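Local coordinates for versicolorin reductase (Brucella melitensis, PDB 4NIM), which probably catalyses NAD(P)(H)-dependent reduction of a carbonyl compound, or the reverse alcohol oxidation, as short-chain dehydrogenases/reductases do, at residues Ile17-Ser23 and Gln41-Cys46; Leu74-Cys80 and Ala122-Ala127; Leu194-Ala200 and Leu231-Val237. All blocks are in the same frame, centred on the assembly; numbering follows the deposited sequence.

Interaction 1. Residues Ile17-Ser23 and Gln41-Cys46; sequences IAVITGS and QGLVIC
Backbone hydrogen bonds join Ala18 and Ile20 to Gly42 and Val44 along two parallel strands: Ala18 N reaches Gly42 O at 3.0 Å, Val44 N donates to Ala18 O at 2.8 Å, and Ile20 N donates to Val44 O. Where the first strand turns away, Ser23 takes over the pairing. Its OG, held between backbone N and carbonyl carbon (chi1 42°), accepts from Cys46 N at 2.8 Å and gives its proton to Ile20 O at 2.6 Å, so one hydroxyl joins both strand ends; Ser23 N adds a longer bond to Cys46 O. Strand 17-20, helix 26-37 and strand 42-47 form the first beta-alpha-beta unit of the Rossmann fold, and Thr21-Ser23 open the glycine-rich TGxxxGxG turn that in this family usually binds the dinucleotide. Apolar contacts fill both faces. Leu43 CD2 lies 3.7 Å from Ala18 CB and also meets Ile20 CD1, on the face covered by helices 26-37 and 50-63; Val19 and Val44 point side by side toward helix 77-91. Beyond them, Cys46 SG rests 3.8 Å from Thr21 CG2, while Thr21 OG1 bonds to Ala101 N. Water 1 accepts from Gly22 N.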
loop_
_atom_site.group_PDB
_atom_site.type_symbol
_atom_site.label_atom_id
_atom_site.label_comp_id
_atom_site.label_asym_id
_atom_site.label_seq_id
_atom_site.Cartn_x
_atom_site.Cartn_y
_atom_site.Cartn_z
ATOM N N ILE A 17 -10.424 2.133 -12.282
ATOM C CA ILE A 17 -9.018 2.226 -12.637
ATOM C C ILE A 17 -8.210 2.301 -11.334
ATOM O O ILE A 17 -8.503 3.127 -10.498
ATOM C CB ILE A 17 -8.749 3.517 -13.453
ATOM C CG1 ILE A 17 -9.708 3.629 -14.647
ATOM C CG2 ILE A 17 -7.297 3.572 -13.949
ATOM C CD1 ILE A 17 -9.516 2.549 -15.683
ATOM N N ALA A 18 -7.223 1.427 -11.176
ATOM C CA ALA A 18 -6.401 1.385 -9.963
ATOM C C ALA A 18 -4.911 1.414 -10.242
ATOM O O ALA A 18 -4.420 0.817 -11.190
ATOM C CB ALA A 18 -6.738 0.142 -9.134
ATOM N N VAL A 19 -4.191 2.115 -9.375
ATOM C CA VAL A 19 -2.739 2.014 -9.255
ATOM C C VAL A 19 -2.487 1.172 -8.015
ATOM O O VAL A 19 -3.094 1.427 -6.985
ATOM C CB VAL A 19 -2.109 3.387 -9.052
ATOM C CG1 VAL A 19 -0.650 3.251 -8.573
ATOM C CG2 VAL A 19 -2.217 4.208 -10.331
ATOM N N ILE A 20 -1.641 0.152 -8.156
ATOM C CA ILE A 20 -1.222 -0.714 -7.038
ATOM C C ILE A 20 0.280 -0.849 -7.110
ATOM O O ILE A 20 0.801 -1.261 -8.149
ATOM C CB ILE A 20 -1.819 -2.118 -7.162
ATOM C CG1 ILE A 20 -3.341 -2.039 -7.316
ATOM C CG2 ILE A 20 -1.375 -2.995 -5.991
ATOM C CD1 ILE A 20 -3.986 -3.305 -7.857
ATOM N N THR A 21 0.989 -0.424 -6.052
ATOM C CA THR A 21 2.439 -0.512 -6.019
ATOM C C THR A 21 2.853 -1.886 -5.459
ATOM O O THR A 21 2.017 -2.610 -4.934
ATOM C CB THR A 21 3.054 0.621 -5.174
ATOM O OG1 THR A 21 2.588 0.533 -3.811
ATOM C CG2 THR A 21 2.690 2.004 -5.776
ATOM N N GLY A 22 4.123 -2.235 -5.612
ATOM C CA GLY A 22 4.688 -3.463 -5.070
ATOM C C GLY A 22 4.051 -4.648 -5.781
ATOM O O GLY A 22 3.827 -5.707 -5.181
ATOM N N SER A 23 3.813 -4.472 -7.068
ATOM C CA SER A 23 2.895 -5.322 -7.810
ATOM C C SER A 23 3.530 -6.251 -8.834
ATOM O O SER A 23 2.812 -6.848 -9.667
ATOM C CB SER A 23 1.791 -4.472 -8.422
ATOM O OG SER A 23 2.301 -3.267 -8.972
ATOM N N GLN A 41 -11.445 -2.353 -14.657
ATOM C CA GLN A 41 -11.197 -1.944 -16.023
ATOM C C GLN A 41 -9.717 -1.791 -16.352
ATOM O O GLN A 41 -9.258 -2.250 -17.392
ATOM C CB GLN A 41 -11.939 -0.644 -16.267
ATOM C CG GLN A 41 -12.002 -0.245 -17.729
ATOM C CD GLN A 41 -12.873 0.970 -17.961
ATOM O OE1 GLN A 41 -13.824 1.237 -17.224
ATOM N NE2 GLN A 41 -12.552 1.717 -19.012
ATOM N N GLY A 42 -8.944 -1.119 -15.489
ATOM C CA GLY A 42 -7.578 -0.795 -15.835
ATOM C C GLY A 42 -6.736 -0.782 -14.582
ATOM O O GLY A 42 -7.193 -0.355 -13.569
ATOM N N LEU A 43 -5.540 -1.340 -14.679
ATOM C CA LEU A 43 -4.643 -1.482 -13.577
ATOM C C LEU A 43 -3.287 -0.967 -14.001
ATOM O O LEU A 43 -2.804 -1.269 -15.078
ATOM C CB LEU A 43 -4.545 -2.946 -13.179
ATOM C CG LEU A 43 -5.828 -3.524 -12.585
ATOM C CD1 LEU A 43 -5.715 -5.046 -12.493
ATOM C CD2 LEU A 43 -6.136 -2.857 -11.219
ATOM N N VAL A 44 -2.654 -0.173 -13.131
ATOM C CA VAL A 44 -1.294 0.246 -13.342
ATOM C C VAL A 44 -0.525 -0.439 -12.265
ATOM O O VAL A 44 -0.818 -0.247 -11.060
ATOM C CB VAL A 44 -1.119 1.772 -13.220
ATOM C CG1 VAL A 44 0.322 2.171 -13.468
ATOM C CG2 VAL A 44 -2.009 2.466 -14.240
ATOM N N ILE A 45 0.423 -1.256 -12.688
ATOM C CA ILE A 45 1.302 -1.962 -11.775
ATOM C C ILE A 45 2.741 -1.510 -11.961
ATOM O O ILE A 45 3.101 -0.889 -12.976
ATOM C CB ILE A 45 1.207 -3.501 -11.929
ATOM C CG1 ILE A 45 1.398 -3.930 -13.388
ATOM C CG2 ILE A 45 -0.135 -3.986 -11.386
ATOM C CD1 ILE A 45 1.860 -5.350 -13.519
ATOM N N CYS A 46 3.586 -1.812 -10.983
ATOM C CA CYS A 46 4.930 -1.244 -11.006
ATOM C C CYS A 46 5.917 -1.931 -10.088
ATOM O O CYS A 46 5.538 -2.641 -9.150
ATOM C CB CYS A 46 4.907 0.250 -10.656
ATOM S SG CYS A 46 4.241 0.612 -9.001
HETATM O O HOH W 1 6.523 -0.993 -6.831
#

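Interaction 2. Residues Leu74-Cys80 and Ala122-Ala127; sequences LENVEDC and AVNTRA
Arg126 reaches across to the loop at Glu75 and lies against Val77, linking the start of helix 77-91 to helix 114-142, two helices on the same side of the Rossmann-fold sheet. Its CG stands anti to the backbone N (chi1 -168°) and the chain bends at chi3 (72°), which brings NH2 within 2.6 Å of Glu75 O. The acceptor sits at the edge of the guanidinium, near its plane, and the donor lies in the carbonyl plane, although the N-H points well off the line at 132°. Val77 crosses the arginine chain at about a right angle, its CG2 3.5 Å from Arg126 NE. The carboxylate of Glu75 is not in contact with the guanidinium; the Glu75 side chain crosses Val123 at a slant, its CG 3.7 Å from Val123 CG2 and beside Ala122 CB. Deeper in, Ala127 presents its CB to Cys80 SG at 3.6 Å and to Leu74 CB at 4.1 Å. Asn76 starts the first helix as N-cap, its OD1 accepting from Glu78 N. The second helix widens into a pi-type turn, Ala127 N bonding to Ala122 O, a turn that includes Asn124, whose amide bonds to Leu103 and Ser169 and which touches Tyr166 and Lys170 of the family's YxxxK motif. Water 2 also donates to Ala122 O, at 2.7 Å, and to Leu74 O while accepting from Arg126 NE.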
loop_
_atom_site.group_PDB
_atom_site.type_symbol
_atom_site.label_atom_id
_atom_site.label_comp_id
_atom_site.label_asym_id
_atom_site.label_seq_id
_atom_site.Cartn_x
_atom_site.Cartn_y
_atom_site.Cartn_z
ATOM N N LEU A 74 11.028 3.313 -6.327
ATOM C CA LEU A 74 10.143 4.154 -5.517
ATOM C C LEU A 74 10.896 5.140 -4.612
ATOM O O LEU A 74 10.297 6.089 -4.088
ATOM C CB LEU A 74 9.176 3.306 -4.678
ATOM C CG LEU A 74 8.081 2.564 -5.403
ATOM C CD1 LEU A 74 7.287 1.732 -4.392
ATOM C CD2 LEU A 74 7.178 3.529 -6.165
ATOM N N GLU A 75 12.201 4.971 -4.491
ATOM C CA GLU A 75 13.028 5.979 -3.729
ATOM C C GLU A 75 13.116 7.277 -4.486
ATOM O O GLU A 75 13.453 8.316 -3.929
ATOM C CB GLU A 75 14.431 5.463 -3.480
ATOM C CG GLU A 75 14.440 4.230 -2.604
ATOM C CD GLU A 75 15.842 3.676 -2.391
ATOM O OE1 GLU A 75 16.810 4.480 -2.236
ATOM O OE2 GLU A 75 15.962 2.432 -2.377
ATOM N N ASN A 76 12.841 7.212 -5.778
ATOM C CA ASN A 76 12.895 8.390 -6.620
ATOM C C ASN A 76 11.484 8.986 -6.748
ATOM O O ASN A 76 10.585 8.383 -7.372
ATOM C CB ASN A 76 13.498 8.028 -7.980
ATOM C CG ASN A 76 13.587 9.208 -8.948
ATOM O OD1 ASN A 76 12.868 10.192 -8.846
ATOM N ND2 ASN A 76 14.455 9.074 -9.939
ATOM N N VAL A 77 11.310 10.180 -6.196
ATOM C CA VAL A 77 10.000 10.829 -6.191
ATOM C C VAL A 77 9.429 11.050 -7.621
ATOM O O VAL A 77 8.232 10.965 -7.840
ATOM C CB VAL A 77 10.019 12.123 -5.359
ATOM C CG1 VAL A 77 8.690 12.876 -5.437
ATOM C CG2 VAL A 77 10.287 11.784 -3.891
ATOM N N GLU A 78 10.290 11.288 -8.606
ATOM C CA GLU A 78 9.820 11.478 -9.989
ATOM C C GLU A 78 9.218 10.181 -10.564
ATOM O O GLU A 78 8.302 10.227 -11.379
ATOM C CB GLU A 78 10.983 12.009 -10.879
ATOM C CG GLU A 78 10.527 12.984 -11.957
ATOM C CD GLU A 78 11.669 13.437 -12.886
ATOM O OE1 GLU A 78 12.842 13.574 -12.418
ATOM O OE2 GLU A 78 11.402 13.637 -14.096
ATOM N N ASP A 79 9.760 9.031 -10.148
ATOM C CA ASP A 79 9.223 7.723 -10.510
ATOM C C ASP A 79 7.833 7.547 -9.881
ATOM O O ASP A 79 6.879 7.077 -10.536
ATOM C CB ASP A 79 10.152 6.592 -10.076
ATOM C CG ASP A 79 11.316 6.384 -11.006
ATOM O OD1 ASP A 79 11.470 7.133 -12.009
ATOM O OD2 ASP A 79 12.063 5.409 -10.773
ATOM N N CYS A 80 7.699 7.972 -8.644
ATOM C CA CYS A 80 6.409 7.966 -7.966
ATOM C C CYS A 80 5.384 8.760 -8.749
ATOM O O CYS A 80 4.267 8.276 -9.026
ATOM C CB CYS A 80 6.526 8.529 -6.533
ATOM S SG CYS A 80 7.521 7.434 -5.481
ATOM N N ALA A 122 12.038 6.499 2.523
ATOM C CA ALA A 122 11.788 6.830 1.160
ATOM C C ALA A 122 10.698 5.919 0.557
ATOM O O ALA A 122 9.799 6.414 -0.140
ATOM C CB ALA A 122 13.062 6.731 0.320
ATOM N N VAL A 123 10.765 4.618 0.822
ATOM C CA VAL A 123 9.833 3.674 0.187
ATOM C C VAL A 123 8.562 3.567 1.035
ATOM O O VAL A 123 7.487 3.512 0.493
ATOM C CB VAL A 123 10.444 2.265 -0.028
ATOM C CG1 VAL A 123 9.410 1.276 -0.587
ATOM C CG2 VAL A 123 11.656 2.353 -0.961
ATOM N N ASN A 124 8.701 3.563 2.363
ATOM C CA ASN A 124 7.551 3.239 3.229
ATOM C C ASN A 124 6.669 4.460 3.575
ATOM O O ASN A 124 5.499 4.280 3.958
ATOM C CB ASN A 124 7.971 2.542 4.492
ATOM C CG ASN A 124 8.596 1.201 4.233
ATOM O OD1 ASN A 124 8.390 0.598 3.175
ATOM N ND2 ASN A 124 9.278 0.691 5.208
ATOM N N THR A 125 7.204 5.667 3.397
ATOM C CA THR A 125 6.545 6.874 3.862
ATOM C C THR A 125 6.507 7.927 2.782
ATOM O O THR A 125 5.442 8.479 2.505
ATOM C CB THR A 125 7.255 7.463 5.152
ATOM O OG1 THR A 125 7.527 6.412 6.118
ATOM C CG2 THR A 125 6.366 8.464 5.764
ATOM N N ARG A 126 7.664 8.271 2.203
ATOM C CA ARG A 126 7.726 9.328 1.184
ATOM C C ARG A 126 7.004 8.900 -0.135
ATOM O O ARG A 126 6.278 9.695 -0.761
ATOM C CB ARG A 126 9.180 9.695 0.889
ATOM C CG ARG A 126 9.317 10.958 0.061
ATOM C CD ARG A 126 10.751 11.415 -0.033
ATOM N NE ARG A 126 11.551 10.566 -0.883
ATOM C CZ ARG A 126 12.878 10.572 -0.916
ATOM N NH1 ARG A 126 13.562 11.385 -0.119
ATOM N NH2 ARG A 126 13.537 9.746 -1.710
ATOM N N ALA A 127 7.236 7.677 -0.560
ATOM C CA ALA A 127 6.575 7.195 -1.789
ATOM C C ALA A 127 5.053 7.256 -1.628
ATOM O O ALA A 127 4.399 7.905 -2.445
ATOM C CB ALA A 127 7.093 5.855 -2.222
HETATM O O HOH W 2 10.368 8.231 -2.116
#

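Interaction 3. Residues Leu194-Ala200 and Leu231-Val237; sequences LNIGWMA and LLDPAKV
Met199 and Leu232 pair through a single beta bridge where the chain leaves strand 190-196, the sixth in sequence of the Rossmann sheet, and where it returns to enter helix 234-245. Residues 201-227 between them are not modelled; in short-chain dehydrogenases this region usually forms the flexible loop over the substrate pocket. Leu232 uses both of its backbone polar groups: its N donates to Trp198 O at 2.8 Å, almost straight at 174°, and its O accepts from Ala200 N at 3.0 Å. Both donors lie in the plane of the carbonyl they meet. With CG anti to the carbonyl carbon (chi1 -54°), the Leu232 side chain runs back along the other segment, and CD1 rests 3.4 Å from Gly197 N and 4.0 Å from Ile196 CB. Leu231 reaches CD2 to Trp198 CB at 3.7 Å, whereas the indole itself leads away toward Gln160 and Ile163. Met199 crosses Leu232 at about a right angle, CG against CB, and its bent end brings SD near Pro234 and Val237 CG2. Farther down, Val237 CG1 touches both Leu194 CD2, at 3.7 Å, and Ile196 CG2, joining the first turn of the helix to the strand; Leu27 of helix 26-37 touches Ile196, Met199 and Val237. Asp233 is the N-cap of helix 234-245, its OD1 meeting Ala235 N from above the carboxylate plane. The chemistry implies that the chain on the two sides of the unmodelled residues 201-227 is joined by two backbone bonds and aliphatic contacts, with no side-chain polar bond between the segments.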
loop_
_atom_site.group_PDB
_atom_site.type_symbol
_atom_site.label_atom_id
_atom_site.label_comp_id
_atom_site.label_asym_id
_atom_site.label_seq_id
_atom_site.Cartn_x
_atom_site.Cartn_y
_atom_site.Cartn_z
ATOM N N LEU A 194 -4.431 -0.601 6.263
ATOM C CA LEU A 194 -4.505 -1.982 6.661
ATOM C C LEU A 194 -3.154 -2.344 7.249
ATOM O O LEU A 194 -2.132 -2.271 6.553
ATOM C CB LEU A 194 -4.860 -2.888 5.468
ATOM C CG LEU A 194 -5.137 -4.334 5.879
ATOM C CD1 LEU A 194 -6.457 -4.445 6.627
ATOM C CD2 LEU A 194 -5.151 -5.230 4.633
ATOM N N ASN A 195 -3.140 -2.703 8.534
ATOM C CA ASN A 195 -1.876 -2.837 9.249
ATOM C C ASN A 195 -1.590 -4.318 9.425
ATOM O O ASN A 195 -2.135 -4.966 10.320
ATOM C CB ASN A 195 -1.864 -2.109 10.591
ATOM C CG ASN A 195 -1.842 -0.603 10.433
ATOM O OD1 ASN A 195 -2.700 -0.041 9.744
ATOM N ND2 ASN A 195 -0.900 0.056 11.108
ATOM N N ILE A 196 -0.701 -4.823 8.593
ATOM C CA ILE A 196 -0.535 -6.264 8.450
ATOM C C ILE A 196 0.620 -6.829 9.227
ATOM O O ILE A 196 1.603 -6.142 9.589
ATOM C CB ILE A 196 -0.426 -6.700 6.957
ATOM C CG1 ILE A 196 0.804 -6.095 6.267
ATOM C CG2 ILE A 196 -1.688 -6.356 6.206
ATOM C CD1 ILE A 196 1.087 -6.732 4.917
ATOM N N GLY A 197 0.449 -8.098 9.576
ATOM C CA GLY A 197 1.520 -8.929 10.112
ATOM C C GLY A 197 2.509 -9.332 9.031
ATOM O O GLY A 197 2.529 -8.759 7.949
ATOM N N TRP A 198 3.310 -10.335 9.325
ATOM C CA TRP A 198 4.358 -10.752 8.395
ATOM C C TRP A 198 3.760 -11.640 7.286
ATOM O O TRP A 198 2.910 -12.502 7.539
ATOM C CB TRP A 198 5.443 -11.502 9.132
ATOM C CG TRP A 198 6.194 -10.668 10.100
ATOM C CD1 TRP A 198 6.380 -10.924 11.416
ATOM C CD2 TRP A 198 6.877 -9.434 9.822
ATOM N NE1 TRP A 198 7.154 -9.929 12.000
ATOM C CE2 TRP A 198 7.461 -8.994 11.043
ATOM C CE3 TRP A 198 7.048 -8.653 8.673
ATOM C CZ2 TRP A 198 8.199 -7.812 11.139
ATOM C CZ3 TRP A 198 7.782 -7.458 8.776
ATOM C CH2 TRP A 198 8.338 -7.053 9.998
ATOM N N MET A 199 4.214 -11.425 6.067
ATOM C CA MET A 199 3.661 -12.199 4.961
ATOM C C MET A 199 4.496 -13.315 4.403
ATOM O O MET A 199 5.722 -13.260 4.412
ATOM C CB MET A 199 3.284 -11.277 3.852
ATOM C CG MET A 199 2.060 -10.480 4.294
ATOM S SD MET A 199 1.271 -9.946 2.803
ATOM C CE MET A 199 2.637 -8.926 2.256
ATOM N N ALA A 200 3.760 -14.300 3.864
ATOM C CA ALA A 200 4.328 -15.375 3.086
ATOM C C ALA A 200 4.960 -14.781 1.822
ATOM O O ALA A 200 6.189 -14.684 1.744
ATOM C CB ALA A 200 3.255 -16.415 2.740
ATOM N N LEU A 231 2.573 -17.338 8.411
ATOM C CA LEU A 231 2.746 -16.097 7.707
ATOM C C LEU A 231 1.403 -15.796 6.999
ATOM O O LEU A 231 0.641 -16.702 6.726
ATOM C CB LEU A 231 3.926 -16.224 6.757
ATOM C CG LEU A 231 5.272 -16.396 7.467
ATOM C CD1 LEU A 231 6.313 -16.927 6.497
ATOM C CD2 LEU A 231 5.735 -15.084 8.085
ATOM N N LEU A 232 1.078 -14.531 6.764
ATOM C CA LEU A 232 -0.235 -14.196 6.196
ATOM C C LEU A 232 -0.275 -14.554 4.718
ATOM O O LEU A 232 0.730 -14.418 3.998
ATOM C CB LEU A 232 -0.577 -12.705 6.348
ATOM C CG LEU A 232 -0.524 -12.050 7.748
ATOM C CD1 LEU A 232 -0.995 -10.594 7.721
ATOM C CD2 LEU A 232 -1.335 -12.827 8.730
ATOM N N ASP A 233 -1.452 -14.958 4.263
ATOM C CA ASP A 233 -1.681 -15.307 2.863
ATOM C C ASP A 233 -2.054 -14.019 2.074
ATOM O O ASP A 233 -3.106 -13.420 2.322
ATOM C CB ASP A 233 -2.823 -16.313 2.801
ATOM C CG ASP A 233 -3.145 -16.761 1.379
ATOM O OD1 ASP A 233 -2.676 -16.165 0.383
ATOM O OD2 ASP A 233 -3.892 -17.720 1.256
ATOM N N PRO A 234 -1.216 -13.621 1.094
ATOM C CA PRO A 234 -1.498 -12.370 0.368
ATOM C C PRO A 234 -2.877 -12.359 -0.326
ATOM O O PRO A 234 -3.470 -11.301 -0.488
ATOM C CB PRO A 234 -0.367 -12.283 -0.670
ATOM C CG PRO A 234 0.538 -13.422 -0.448
ATOM C CD PRO A 234 -0.001 -14.314 0.620
ATOM N N ALA A 235 -3.380 -13.528 -0.743
ATOM C CA ALA A 235 -4.685 -13.587 -1.411
ATOM C C ALA A 235 -5.781 -13.183 -0.407
ATOM O O ALA A 235 -6.721 -12.482 -0.760
ATOM C CB ALA A 235 -4.961 -14.961 -2.007
ATOM N N LYS A 236 -5.620 -13.542 0.864
ATOM C CA LYS A 236 -6.624 -13.134 1.873
ATOM C C LYS A 236 -6.453 -11.687 2.275
ATOM O O LYS A 236 -7.450 -10.966 2.437
ATOM C CB LYS A 236 -6.621 -14.059 3.091
ATOM C CG LYS A 236 -6.773 -15.548 2.750
ATOM C CD LYS A 236 -7.936 -15.848 1.801
ATOM C CE LYS A 236 -8.061 -17.327 1.446
ATOM N NZ LYS A 236 -8.185 -18.131 2.681
ATOM N N VAL A 237 -5.203 -11.235 2.404
ATOM C CA VAL A 237 -4.947 -9.823 2.644
ATOM C C VAL A 237 -5.559 -8.964 1.519
ATOM O O VAL A 237 -6.212 -7.955 1.785
ATOM C CB VAL A 237 -3.444 -9.487 2.789
ATOM C CG1 VAL A 237 -3.266 -8.007 3.050
ATOM C CG2 VAL A 237 -2.785 -10.295 3.914
#

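How the interactions relate
Interactions 1 and 3 reach the same parallel sheet, their centres about 19 Å apart, and both touch helix 26-37: Ala32 and Phe35 meet the first, Leu27 and Ala30 the third. Helix 77-91 links interaction 1 to interaction 2; it begins in the second and lays Ile83 and Ala87 against strands of the first. Those two centres are about 16 Å apart and their nearest atoms about 4 Å, with Ala101 bonded by Thr21 and touched by Leu74. Interactions 2 and 3 lie on opposite sides of the chain's centre, about 22 Å between centres. By family precedent, the glycine-rich turn, the Asn124 region and the chain flanking residues 201-227 probably border the cofactor and substrate cleft.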